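Local coordinates for 6-aminohexanoate-dimer hydrolase (Bacillus anthracis, PDB 4GB7), which probably hydrolyses the amide bond of the 6-aminohexanoate linear dimer, as a putative serine hydrolase of the beta-lactamase family, at residues N85-A90 / L121-Y126; F113-N118 / H415-L420; L141-T146 / Y249-T254; M186-S191 / H356-I361. One frame throughout, in Å; residues are numbered along the deposited sequence.

Contact 1. Residues N85-A90 / L121-Y126; sequences NLDDFA and LVYERY
Tyr123 of strand 120-126 belongs to a classic beta bulge, in which it and Val122 both face Val115, and its ring meets Leu86 and Asp87 of the loop that packs beside this outermost strand. Leu86 comes in over one face: its CB stands 3.7 Å from the centroid of the Tyr123 ring, only 4° off the normal, a CH-pi contact almost centred on the ring. The next residue, Asp87, addresses the same ring at its edge. Its OD1 accepts from Tyr123 OH through its anti lone pair, at 2.6 Å, and uses the syn lone pair for Arg125 NE at 2.9 Å. One carboxylate oxygen thus joins two residues of the strand, the second bond being a salt bridge. Asp87 OD2 adds a weak, long bond to Arg125 NH2 at 3.4 Å. A bend at chi2 (-76°) folds Arg125 back along its strand, so that Tyr123 CE1 lies over the guanidinium face and NH1 can reach the carbonyl O of Glu124, 2.8 Å away. On the loop side, a type I turn from Leu86 to Phe89 presents Leu86 and Asp87 side by side, with Leu101 and Lys102 of helix 101-107 packed close by. The whole is a loop fastened to the bulged edge strand of the five-stranded antiparallel sheet of a beta-lactamase-type fold.

Contact 2. Residues F113-N118 / H415-L420; sequences FVVVHN and HHLEKL
The imidazole of His117 lies between two neighbours and is held at its rim by a third. Leu417 runs antiparallel alongside it, laying its CB over one face at 3.9 Å from the centroid of the His117 ring, a CH-pi contact 15° off the normal. On the opposite face sits the amide of the next residue, Asn118, with ND2 above the ring and displaced toward its rim. Glu418 approaches at the edge: His117 NE2 donates to Glu418 OE2 across 2.7 Å, with the acceptor practically in the ring plane. The carboxylate itself stands almost upright to the imidazole, the planes 86° apart, and is met on its anti side, somewhat out of the carboxylate plane. Since His117 CG is anti to the backbone N (chi1 -176°), the ring extends from the strand toward the helix end. This is where the C-terminal helix 402-417 packs on the five-stranded antiparallel sheet, an arrangement familiar from the beta-lactamase fold. The last turn of the helix closes in a Schellman motif, with Lys419 at positive phi and Leu420 N bonded to His415 O at 3.0 Å. Deeper in the interface, Val115 CG1 touches Leu417 CD1 at 3.8 Å, and Met387 of the adjoining strand packs on both side chains. Toward the surface, a water accepts from Asn118 ND2 at 2.9 Å and donates to Glu418 OE2 at 2.8 Å, giving that oxygen a second donor. Asn118 OD1 is bound by Lys386 NZ, which also makes a long, weak ion pair with Glu418.

Contact 3. Residues L141-T146 / Y249-T254; sequences LAKVFT and YNNGST
Lys143 and Thr254 form the dense part of this buried junction between the first turns of helices 143-155 and 251-265. The lysine chain runs roughly perpendicular to Thr254, with Lys143 CE 3.5 Å from Thr254 OG1, while Thr254 CG2 rests 3.7 Å from Thr146 CB. Thr254 OG1 itself is hydrogen-bonded to Gln358 OE1. Beyond this packing the contact turns polar. A bend at the last torsion of Lys143 (chi4 70°) swings its NZ toward Asn251, whose OD1 accepts at 2.8 Å in its carbonyl plane. The bond to Tyr249 is the weaker one: the tyrosine faces the lysine head-on from the loop leading into the other helix, its OH 3.2 Å from Lys143 NZ, but that hydroxyl has its main partner in Ser140 OG. Tyr249 is also the partly exposed member, with a bound nitrate ion near the hydroxyl. Asn250 caps helix 251-265, its OD1 accepting from Gly252 N at 2.8 Å. Lys143 NZ also bonds to Ser300 O and Ser140 OG. Ser140 and Lys143 match an SxxK pattern, and Tyr249 with Asn251 a YxN one; a lysine and a tyrosine converging on one serine oxygen are consistent with the catalytic centre of a serine hydrolase related to class C beta-lactamases.

Contact 4. Residues M186-S191 / H356-I361; sequences MDMQVS and HNQWWI
Met186, a selenomethionine in this crystal, wraps round Asn357 at the tip of a beta hairpin. Its CB starts 3.4 Å from Asn357 OD1, and CG stays beside the same oxygen at 4.1 Å. The chain then bends at chi2 (-74°), which brings SE to 4.3 Å from CG of Gln358. A further bend returns the terminal CE to Asn357, 3.5 Å from OD1 and close to CB, so the methionine curls over the asparagine from root to tip. That oxygen has its polar partner in Gln183 NE2.

The backbone of Met186 is gripped as well. Gln358 NE2 donates to Met186 O at 2.9 Å and 158°, keeping the acceptor in its own amide plane but coming from above the carbonyl plane, and Gln358 N adds a weak bond. Both reach the end of helix 182-186, which finishes in a Schellman motif with Met188 at positive phi. On the hairpin, His356 to Trp359 form a type I' turn.

Asp187 secures the other flank. Its OD1 receives His356 ND1 at 2.6 Å on the syn side and, nearly along its C-O axis, Asn357 N at 3.0 Å; OD2 is bonded to Gln183 NE2. The carboxylate so close to ND1 would probably raise the imidazole's affinity for a second proton. The amide of Gln358 has a double duty: NE2 holds the helix end while OE1 keeps Thr254 as its partner, so the turn is tied by polar bonds to the wall around Lys143.

In the fold
The four contacts fall into two pairs. Contacts 1 and 2 lie toward the surface, only partly buried, and share the five-stranded sheet: strands 120-126 and 110-117 are neighbours there, joined by backbone bonds of Val115 to Val122 and Tyr123. Contacts 3 and 4 are buried, with centres 9 Å apart, and meet through Thr254 and Gln358. A His-carboxylate bond occurs in both contact 2 and contact 4, beside a bridging water in the first and buried in the second. Contact 1 relies on a salt bridge, contact 3 on amides and hydroxyls round Lys143. Contacts 2 and 3 have centres about 28 Å apart, so the end of the C-terminal helix lies well away from the probable active site.

Contact 1. Residues N85-A90 / L121-Y126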
# COMPACT_ATOMS: atom_id res chain seq x y z
N ASN A 85 -19.38 -16.20 -10.83
CA ASN A 85 -18.52 -15.87 -11.94
C ASN A 85 -18.88 -14.48 -12.44
O ASN A 85 -19.94 -14.29 -13.08
CB ASN A 85 -18.66 -16.87 -13.09
CG ASN A 85 -17.60 -16.66 -14.14
OD1 ASN A 85 -17.01 -15.60 -14.18
ND2 ASN A 85 -17.35 -17.66 -14.98
N LEU A 86 -17.99 -13.52 -12.17
CA LEU A 86 -18.17 -12.12 -12.59
C LEU A 86 -17.49 -11.80 -13.92
O LEU A 86 -17.35 -10.63 -14.25
CB LEU A 86 -17.65 -11.17 -11.52
CG LEU A 86 -18.37 -11.36 -10.17
CD1 LEU A 86 -17.75 -10.43 -9.14
CD2 LEU A 86 -19.89 -11.12 -10.19
N ASP A 87 -17.06 -12.80 -14.68
CA ASP A 87 -16.27 -12.50 -15.86
C ASP A 87 -17.01 -11.54 -16.80
O ASP A 87 -16.38 -10.69 -17.43
CB ASP A 87 -15.97 -13.75 -16.67
CG ASP A 87 -14.93 -14.64 -16.06
OD1 ASP A 87 -14.20 -14.19 -15.15
OD2 ASP A 87 -14.88 -15.83 -16.50
N ASP A 88 -18.32 -11.71 -16.92
CA ASP A 88 -19.11 -10.94 -17.91
C ASP A 88 -19.93 -9.87 -17.23
O ASP A 88 -20.81 -9.28 -17.84
CB ASP A 88 -19.99 -11.88 -18.75
CG ASP A 88 -19.19 -12.84 -19.61
OD1 ASP A 88 -18.30 -12.36 -20.33
OD2 ASP A 88 -19.44 -14.08 -19.58
N PHE A 89 -19.58 -9.55 -15.97
CA PHE A 89 -20.16 -8.43 -15.31
C PHE A 89 -19.91 -7.14 -16.13
O PHE A 89 -18.76 -6.86 -16.57
CB PHE A 89 -19.62 -8.28 -13.90
CG PHE A 89 -20.27 -7.17 -13.13
CD1 PHE A 89 -21.51 -7.35 -12.57
CD2 PHE A 89 -19.66 -5.92 -13.02
CE1 PHE A 89 -22.10 -6.36 -11.82
CE2 PHE A 89 -20.27 -4.92 -12.29
CZ PHE A 89 -21.49 -5.14 -11.71
N ALA A 90 -20.98 -6.39 -16.38
CA ALA A 90 -20.87 -5.18 -17.23
C ALA A 90 -20.37 -4.02 -16.39
O ALA A 90 -21.04 -3.58 -15.47
CB ALA A 90 -22.15 -4.84 -17.93
N LEU A 121 -14.93 -15.72 -0.03
CA LEU A 121 -14.42 -15.45 -1.36
C LEU A 121 -15.50 -15.65 -2.43
O LEU A 121 -16.16 -16.70 -2.48
CB LEU A 121 -13.23 -16.37 -1.64
CG LEU A 121 -12.55 -16.32 -2.99
CD1 LEU A 121 -11.85 -15.00 -3.18
CD2 LEU A 121 -11.60 -17.54 -3.14
N VAL A 122 -15.69 -14.63 -3.28
CA VAL A 122 -16.68 -14.70 -4.34
C VAL A 122 -16.08 -14.84 -5.70
O VAL A 122 -16.70 -15.49 -6.58
CB VAL A 122 -17.65 -13.47 -4.30
CG1 VAL A 122 -18.56 -13.44 -5.54
CG2 VAL A 122 -18.40 -13.48 -2.98
N TYR A 123 -14.91 -14.25 -5.93
CA TYR A 123 -14.37 -14.20 -7.28
C TYR A 123 -12.91 -13.89 -7.20
O TYR A 123 -12.51 -13.00 -6.47
CB TYR A 123 -15.02 -13.10 -8.06
CG TYR A 123 -14.64 -12.91 -9.50
CD1 TYR A 123 -14.98 -13.86 -10.44
CD2 TYR A 123 -14.00 -11.75 -9.93
CE1 TYR A 123 -14.69 -13.65 -11.77
CE2 TYR A 123 -13.69 -11.54 -11.27
CZ TYR A 123 -14.04 -12.49 -12.17
OH TYR A 123 -13.80 -12.25 -13.50
N GLU A 124 -12.11 -14.68 -7.87
CA GLU A 124 -10.69 -14.43 -8.02
C GLU A 124 -10.24 -14.79 -9.40
O GLU A 124 -10.63 -15.85 -9.94
CB GLU A 124 -9.82 -15.13 -6.99
CG GLU A 124 -10.02 -16.62 -6.92
CD GLU A 124 -9.08 -17.34 -5.97
OE1 GLU A 124 -8.17 -16.72 -5.39
OE2 GLU A 124 -9.27 -18.57 -5.80
N ARG A 125 -9.40 -13.91 -9.96
CA ARG A 125 -8.82 -14.13 -11.25
C ARG A 125 -7.38 -13.69 -11.23
O ARG A 125 -7.05 -12.67 -10.62
CB ARG A 125 -9.56 -13.39 -12.33
CG ARG A 125 -10.98 -13.90 -12.56
CD ARG A 125 -10.94 -15.21 -13.34
NE ARG A 125 -12.29 -15.67 -13.60
CZ ARG A 125 -13.04 -16.49 -12.84
NH1 ARG A 125 -12.64 -16.94 -11.64
NH2 ARG A 125 -14.25 -16.86 -13.30
N TYR A 126 -6.54 -14.48 -11.90
CA TYR A 126 -5.08 -14.27 -12.04
C TYR A 126 -4.75 -14.23 -13.52
O TYR A 126 -5.32 -15.02 -14.32
CB TYR A 126 -4.28 -15.34 -11.30
CG TYR A 126 -4.63 -15.38 -9.84
CD1 TYR A 126 -4.00 -14.54 -8.93
CD2 TYR A 126 -5.73 -16.11 -9.38
CE1 TYR A 126 -4.40 -14.51 -7.62
CE2 TYR A 126 -6.14 -16.09 -8.06
CZ TYR A 126 -5.51 -15.26 -7.20
OH TYR A 126 -5.93 -15.22 -5.89

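Contact 2. Residues F113-N118 / H415-L420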
# COMPACT_ATOMS: atom_id res chain seq x y z
N PHE A 113 -7.12 -10.24 -9.10
CA PHE A 113 -8.33 -9.55 -8.71
C PHE A 113 -9.09 -10.50 -7.79
O PHE A 113 -9.41 -11.59 -8.18
CB PHE A 113 -9.12 -9.11 -9.92
CG PHE A 113 -10.27 -8.22 -9.62
CD1 PHE A 113 -10.07 -6.88 -9.35
CD2 PHE A 113 -11.57 -8.72 -9.57
CE1 PHE A 113 -11.14 -6.05 -9.08
CE2 PHE A 113 -12.64 -7.88 -9.35
CZ PHE A 113 -12.42 -6.55 -9.06
N VAL A 114 -9.29 -10.07 -6.55
CA VAL A 114 -9.99 -10.87 -5.54
C VAL A 114 -11.13 -10.06 -4.92
O VAL A 114 -10.91 -8.91 -4.43
CB VAL A 114 -9.02 -11.31 -4.44
CG1 VAL A 114 -9.74 -12.02 -3.30
CG2 VAL A 114 -7.86 -12.17 -5.02
N VAL A 115 -12.31 -10.68 -4.86
CA VAL A 115 -13.50 -10.10 -4.25
C VAL A 115 -14.01 -11.02 -3.12
O VAL A 115 -14.29 -12.19 -3.31
CB VAL A 115 -14.64 -9.87 -5.25
CG1 VAL A 115 -15.85 -9.21 -4.55
CG2 VAL A 115 -14.16 -9.12 -6.49
N VAL A 116 -14.10 -10.45 -1.94
CA VAL A 116 -14.58 -11.11 -0.73
C VAL A 116 -15.85 -10.36 -0.29
O VAL A 116 -15.90 -9.12 -0.35
CB VAL A 116 -13.56 -11.07 0.38
CG1 VAL A 116 -14.06 -11.83 1.63
CG2 VAL A 116 -12.26 -11.72 -0.07
N HIS A 117 -16.88 -11.10 0.10
CA HIS A 117 -18.20 -10.54 0.45
C HIS A 117 -18.76 -11.31 1.62
O HIS A 117 -18.83 -12.54 1.61
CB HIS A 117 -19.16 -10.66 -0.72
CG HIS A 117 -20.48 -10.02 -0.48
ND1 HIS A 117 -21.65 -10.63 -0.79
CD2 HIS A 117 -20.82 -8.77 0.08
CE1 HIS A 117 -22.69 -9.81 -0.46
NE2 HIS A 117 -22.18 -8.68 0.09
N ASN A 118 -19.05 -10.59 2.69
CA ASN A 118 -19.48 -11.20 3.95
C ASN A 118 -18.51 -12.30 4.40
O ASN A 118 -18.91 -13.35 4.96
CB ASN A 118 -20.93 -11.76 3.88
CG ASN A 118 -21.97 -10.67 3.63
OD1 ASN A 118 -21.97 -9.65 4.30
ND2 ASN A 118 -22.86 -10.90 2.67
N HIS A 415 -23.06 -3.45 -5.18
CA HIS A 415 -24.52 -3.38 -5.26
C HIS A 415 -25.08 -4.65 -5.90
O HIS A 415 -26.16 -5.11 -5.55
CB HIS A 415 -24.95 -2.16 -6.05
CG HIS A 415 -24.69 -0.87 -5.34
ND1 HIS A 415 -24.89 0.34 -5.90
CD2 HIS A 415 -24.15 -0.62 -4.07
CE1 HIS A 415 -24.57 1.30 -5.00
NE2 HIS A 415 -24.10 0.70 -3.90
N HIS A 416 -24.36 -5.20 -6.87
CA HIS A 416 -24.72 -6.49 -7.47
C HIS A 416 -24.71 -7.63 -6.47
O HIS A 416 -25.67 -8.41 -6.40
CB HIS A 416 -23.81 -6.78 -8.63
CG HIS A 416 -24.00 -8.14 -9.23
ND1 HIS A 416 -25.00 -8.41 -10.09
CD2 HIS A 416 -23.28 -9.29 -9.08
CE1 HIS A 416 -24.91 -9.69 -10.48
NE2 HIS A 416 -23.86 -10.23 -9.86
N LEU A 417 -23.67 -7.72 -5.65
CA LEU A 417 -23.53 -8.76 -4.65
C LEU A 417 -24.57 -8.60 -3.54
O LEU A 417 -25.00 -9.59 -2.93
CB LEU A 417 -22.11 -8.73 -4.07
CG LEU A 417 -20.97 -9.12 -5.02
CD1 LEU A 417 -19.66 -9.02 -4.29
CD2 LEU A 417 -21.14 -10.51 -5.64
N GLU A 418 -25.00 -7.36 -3.28
CA GLU A 418 -26.02 -7.09 -2.30
C GLU A 418 -27.42 -7.30 -2.86
O GLU A 418 -28.37 -7.15 -2.14
CB GLU A 418 -25.85 -5.66 -1.73
CG GLU A 418 -24.64 -5.43 -0.83
CD GLU A 418 -24.81 -6.07 0.54
OE1 GLU A 418 -25.50 -5.46 1.37
OE2 GLU A 418 -24.27 -7.17 0.79
N LYS A 419 -27.53 -7.65 -4.14
CA LYS A 419 -28.78 -7.89 -4.86
C LYS A 419 -29.68 -6.67 -4.90
O LYS A 419 -30.90 -6.78 -4.77
CB LYS A 419 -29.48 -9.16 -4.34
CG LYS A 419 -28.56 -10.39 -4.44
CD LYS A 419 -29.29 -11.71 -4.24
CE LYS A 419 -28.33 -12.86 -3.99
NZ LYS A 419 -27.20 -12.91 -4.95
N LEU A 420 -29.05 -5.50 -5.08
CA LEU A 420 -29.75 -4.21 -5.18
C LEU A 420 -30.05 -3.89 -6.62
O LEU A 420 -29.35 -4.37 -7.54
CB LEU A 420 -28.92 -3.10 -4.53
CG LEU A 420 -28.58 -3.38 -3.07
CD1 LEU A 420 -27.65 -2.29 -2.51
CD2 LEU A 420 -29.87 -3.48 -2.24
O HOH W 1 -25.31 -9.52 1.97

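Contact 3. Residues L141-T146 / Y249-T254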
# COMPACT_ATOMS: atom_id res chain seq x y z
N LEU A 141 0.58 0.19 -1.02
CA LEU A 141 -0.27 -0.61 -0.13
C LEU A 141 0.46 -0.94 1.17
O LEU A 141 -0.18 -1.11 2.16
CB LEU A 141 -0.75 -1.89 -0.77
CG LEU A 141 -2.00 -1.80 -1.62
CD1 LEU A 141 -2.23 -0.54 -2.40
CD2 LEU A 141 -2.22 -3.06 -2.44
N ALA A 142 1.79 -1.04 1.15
CA ALA A 142 2.57 -1.22 2.35
C ALA A 142 2.30 -0.25 3.44
O ALA A 142 2.47 -0.60 4.65
CB ALA A 142 4.08 -1.15 2.01
N LYS A 143 1.89 0.96 3.09
CA LYS A 143 1.87 2.01 4.14
C LYS A 143 0.94 1.71 5.31
O LYS A 143 1.20 2.10 6.47
CB LYS A 143 1.49 3.34 3.50
CG LYS A 143 2.53 3.87 2.54
CD LYS A 143 2.20 5.24 1.99
CE LYS A 143 3.40 5.89 1.27
NZ LYS A 143 3.80 5.27 -0.03
N VAL A 144 -0.15 1.01 5.02
CA VAL A 144 -1.17 0.71 6.03
C VAL A 144 -0.64 -0.23 7.13
O VAL A 144 -1.12 -0.20 8.22
CB VAL A 144 -2.50 0.24 5.43
CG1 VAL A 144 -3.08 1.36 4.54
CG2 VAL A 144 -2.38 -1.11 4.69
N PHE A 145 0.37 -1.02 6.81
CA PHE A 145 1.02 -1.91 7.79
C PHE A 145 1.83 -1.13 8.77
O PHE A 145 1.74 -1.41 9.97
CB PHE A 145 1.82 -2.98 7.05
CG PHE A 145 0.93 -3.94 6.31
CD1 PHE A 145 0.41 -5.03 6.94
CD2 PHE A 145 0.61 -3.72 5.01
CE1 PHE A 145 -0.46 -5.88 6.29
CE2 PHE A 145 -0.23 -4.55 4.33
CZ PHE A 145 -0.77 -5.63 4.97
N THR A 146 2.63 -0.18 8.28
CA THR A 146 3.32 0.75 9.17
C THR A 146 2.34 1.54 10.01
O THR A 146 2.52 1.65 11.25
CB THR A 146 4.27 1.68 8.38
OG1 THR A 146 5.36 0.88 7.90
CG2 THR A 146 4.82 2.83 9.23
N TYR A 249 1.49 14.14 0.07
CA TYR A 249 1.82 12.72 0.08
C TYR A 249 3.32 12.51 -0.06
O TYR A 249 3.93 13.01 -1.01
CB TYR A 249 1.09 12.05 -1.05
CG TYR A 249 1.08 10.54 -1.03
CD1 TYR A 249 0.18 9.82 -0.25
CD2 TYR A 249 1.91 9.84 -1.85
CE1 TYR A 249 0.12 8.44 -0.28
CE2 TYR A 249 1.90 8.45 -1.88
CZ TYR A 249 1.00 7.76 -1.11
OH TYR A 249 1.00 6.40 -1.19
N ASN A 250 3.93 11.79 0.88
CA ASN A 250 5.36 11.55 0.82
C ASN A 250 5.75 10.20 1.44
O ASN A 250 5.51 9.95 2.62
CB ASN A 250 6.09 12.68 1.56
CG ASN A 250 7.54 12.83 1.15
OD1 ASN A 250 8.34 11.88 1.24
ND2 ASN A 250 7.91 14.06 0.68
N ASN A 251 6.42 9.37 0.65
CA ASN A 251 6.99 8.09 1.14
C ASN A 251 7.81 8.27 2.41
O ASN A 251 7.82 7.42 3.27
CB ASN A 251 7.93 7.51 0.10
CG ASN A 251 7.22 7.03 -1.15
OD1 ASN A 251 6.07 6.60 -1.12
ND2 ASN A 251 7.91 7.11 -2.27
N GLY A 252 8.56 9.36 2.47
CA GLY A 252 9.42 9.64 3.60
C GLY A 252 8.72 9.67 4.92
O GLY A 252 9.34 9.34 5.97
N SER A 253 7.45 10.09 4.93
CA SER A 253 6.71 10.12 6.18
C SER A 253 6.53 8.70 6.74
O SER A 253 6.78 8.43 7.91
CB SER A 253 5.34 10.81 6.01
OG SER A 253 5.50 12.19 5.67
N THR A 254 6.12 7.77 5.88
CA THR A 254 6.00 6.37 6.29
C THR A 254 7.36 5.78 6.69
O THR A 254 7.46 5.02 7.66
CB THR A 254 5.40 5.55 5.15
OG1 THR A 254 4.32 6.28 4.59
CG2 THR A 254 4.89 4.17 5.66

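Contact 4. Residues M186-S191 / H356-I361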
# COMPACT_ATOMS: atom_id res chain seq x y z
N MSE A 186 1.57 10.29 10.11
CA MSE A 186 0.42 9.39 9.86
C MSE A 186 -0.60 9.97 8.86
O MSE A 186 -1.16 9.25 8.00
CB MSE A 186 -0.29 9.04 11.17
CG MSE A 186 0.46 8.09 12.09
SE MSE A 186 0.37 6.29 11.37
CE MSE A 186 -1.22 5.80 12.31
N ASP A 187 -0.82 11.29 8.94
CA ASP A 187 -1.79 11.97 8.08
C ASP A 187 -1.19 12.59 6.81
O ASP A 187 -1.91 13.33 6.11
CB ASP A 187 -2.56 13.03 8.90
CG ASP A 187 -3.51 12.40 9.92
OD1 ASP A 187 -3.96 11.26 9.68
OD2 ASP A 187 -3.75 13.01 10.98
N MSE A 188 0.09 12.35 6.54
CA MSE A 188 0.72 12.87 5.35
C MSE A 188 0.61 14.41 5.30
O MSE A 188 0.27 15.00 4.32
CB MSE A 188 0.13 12.21 4.09
CG MSE A 188 0.63 10.82 3.93
SE MSE A 188 2.46 10.53 3.72
CE MSE A 188 2.35 8.76 2.97
N GLN A 189 0.92 15.05 6.41
CA GLN A 189 0.90 16.49 6.49
C GLN A 189 2.32 17.11 6.66
O GLN A 189 2.48 18.24 7.19
CB GLN A 189 -0.04 16.93 7.58
CG GLN A 189 -1.50 16.67 7.29
CD GLN A 189 -2.37 16.90 8.49
OE1 GLN A 189 -1.88 17.06 9.61
NE2 GLN A 189 -3.67 16.95 8.27
N VAL A 190 3.32 16.40 6.17
CA VAL A 190 4.71 16.84 6.19
C VAL A 190 5.16 17.13 4.76
O VAL A 190 5.16 16.23 3.87
CB VAL A 190 5.60 15.76 6.86
CG1 VAL A 190 7.01 16.28 7.00
CG2 VAL A 190 5.00 15.32 8.23
N SER A 191 5.50 18.40 4.54
CA SER A 191 5.76 18.92 3.19
C SER A 191 7.26 18.99 2.99
O SER A 191 7.96 19.83 3.62
CB SER A 191 5.10 20.29 3.01
OG SER A 191 3.68 20.23 2.97
N HIS A 356 -6.32 9.74 6.30
CA HIS A 356 -6.10 9.61 7.74
C HIS A 356 -5.35 8.32 8.02
O HIS A 356 -5.76 7.25 7.57
CB HIS A 356 -7.45 9.62 8.47
CG HIS A 356 -7.34 9.82 9.98
ND1 HIS A 356 -6.29 10.45 10.57
CD2 HIS A 356 -8.22 9.51 10.98
CE1 HIS A 356 -6.48 10.48 11.89
NE2 HIS A 356 -7.67 9.94 12.16
N ASN A 357 -4.23 8.41 8.73
CA ASN A 357 -3.50 7.25 9.22
C ASN A 357 -3.14 6.21 8.15
O ASN A 357 -3.25 5.00 8.34
CB ASN A 357 -4.33 6.62 10.37
CG ASN A 357 -4.47 7.56 11.56
OD1 ASN A 357 -3.59 8.39 11.80
ND2 ASN A 357 -5.60 7.45 12.29
N GLN A 358 -2.68 6.74 7.03
CA GLN A 358 -2.17 5.98 5.89
C GLN A 358 -3.25 5.46 4.96
O GLN A 358 -2.93 4.75 3.99
CB GLN A 358 -1.13 4.91 6.26
CG GLN A 358 0.01 5.42 7.18
CD GLN A 358 0.99 6.34 6.46
OE1 GLN A 358 1.90 5.88 5.77
NE2 GLN A 358 0.84 7.66 6.67
N TRP A 359 -4.51 5.81 5.23
CA TRP A 359 -5.67 5.41 4.38
C TRP A 359 -6.36 6.58 3.67
O TRP A 359 -6.53 7.69 4.21
CB TRP A 359 -6.74 4.72 5.23
CG TRP A 359 -6.30 3.40 5.77
CD1 TRP A 359 -5.66 3.14 6.98
CD2 TRP A 359 -6.55 2.11 5.19
NE1 TRP A 359 -5.45 1.82 7.14
CE2 TRP A 359 -5.97 1.14 6.08
CE3 TRP A 359 -7.14 1.67 3.99
CZ2 TRP A 359 -5.98 -0.21 5.81
CZ3 TRP A 359 -7.15 0.31 3.74
CH2 TRP A 359 -6.58 -0.62 4.64
N TRP A 360 -6.77 6.35 2.42
CA TRP A 360 -7.60 7.27 1.65
C TRP A 360 -9.06 7.03 1.97
O TRP A 360 -9.51 5.87 2.14
CB TRP A 360 -7.43 7.09 0.14
CG TRP A 360 -6.00 7.24 -0.35
CD1 TRP A 360 -5.01 6.28 -0.35
CD2 TRP A 360 -5.36 8.45 -0.89
NE1 TRP A 360 -3.84 6.79 -0.85
CE2 TRP A 360 -3.99 8.09 -1.20
CE3 TRP A 360 -5.79 9.76 -1.13
CZ2 TRP A 360 -3.10 9.00 -1.72
CZ3 TRP A 360 -4.90 10.66 -1.71
CH2 TRP A 360 -3.59 10.30 -1.99
N ILE A 361 -9.81 8.13 2.05
CA ILE A 361 -11.23 8.11 2.36
C ILE A 361 -11.93 8.90 1.28
O ILE A 361 -11.96 10.15 1.34
CB ILE A 361 -11.51 8.73 3.75
CG1 ILE A 361 -10.70 8.02 4.81
CG2 ILE A 361 -12.99 8.70 4.06
CD1 ILE A 361 -10.50 8.82 6.07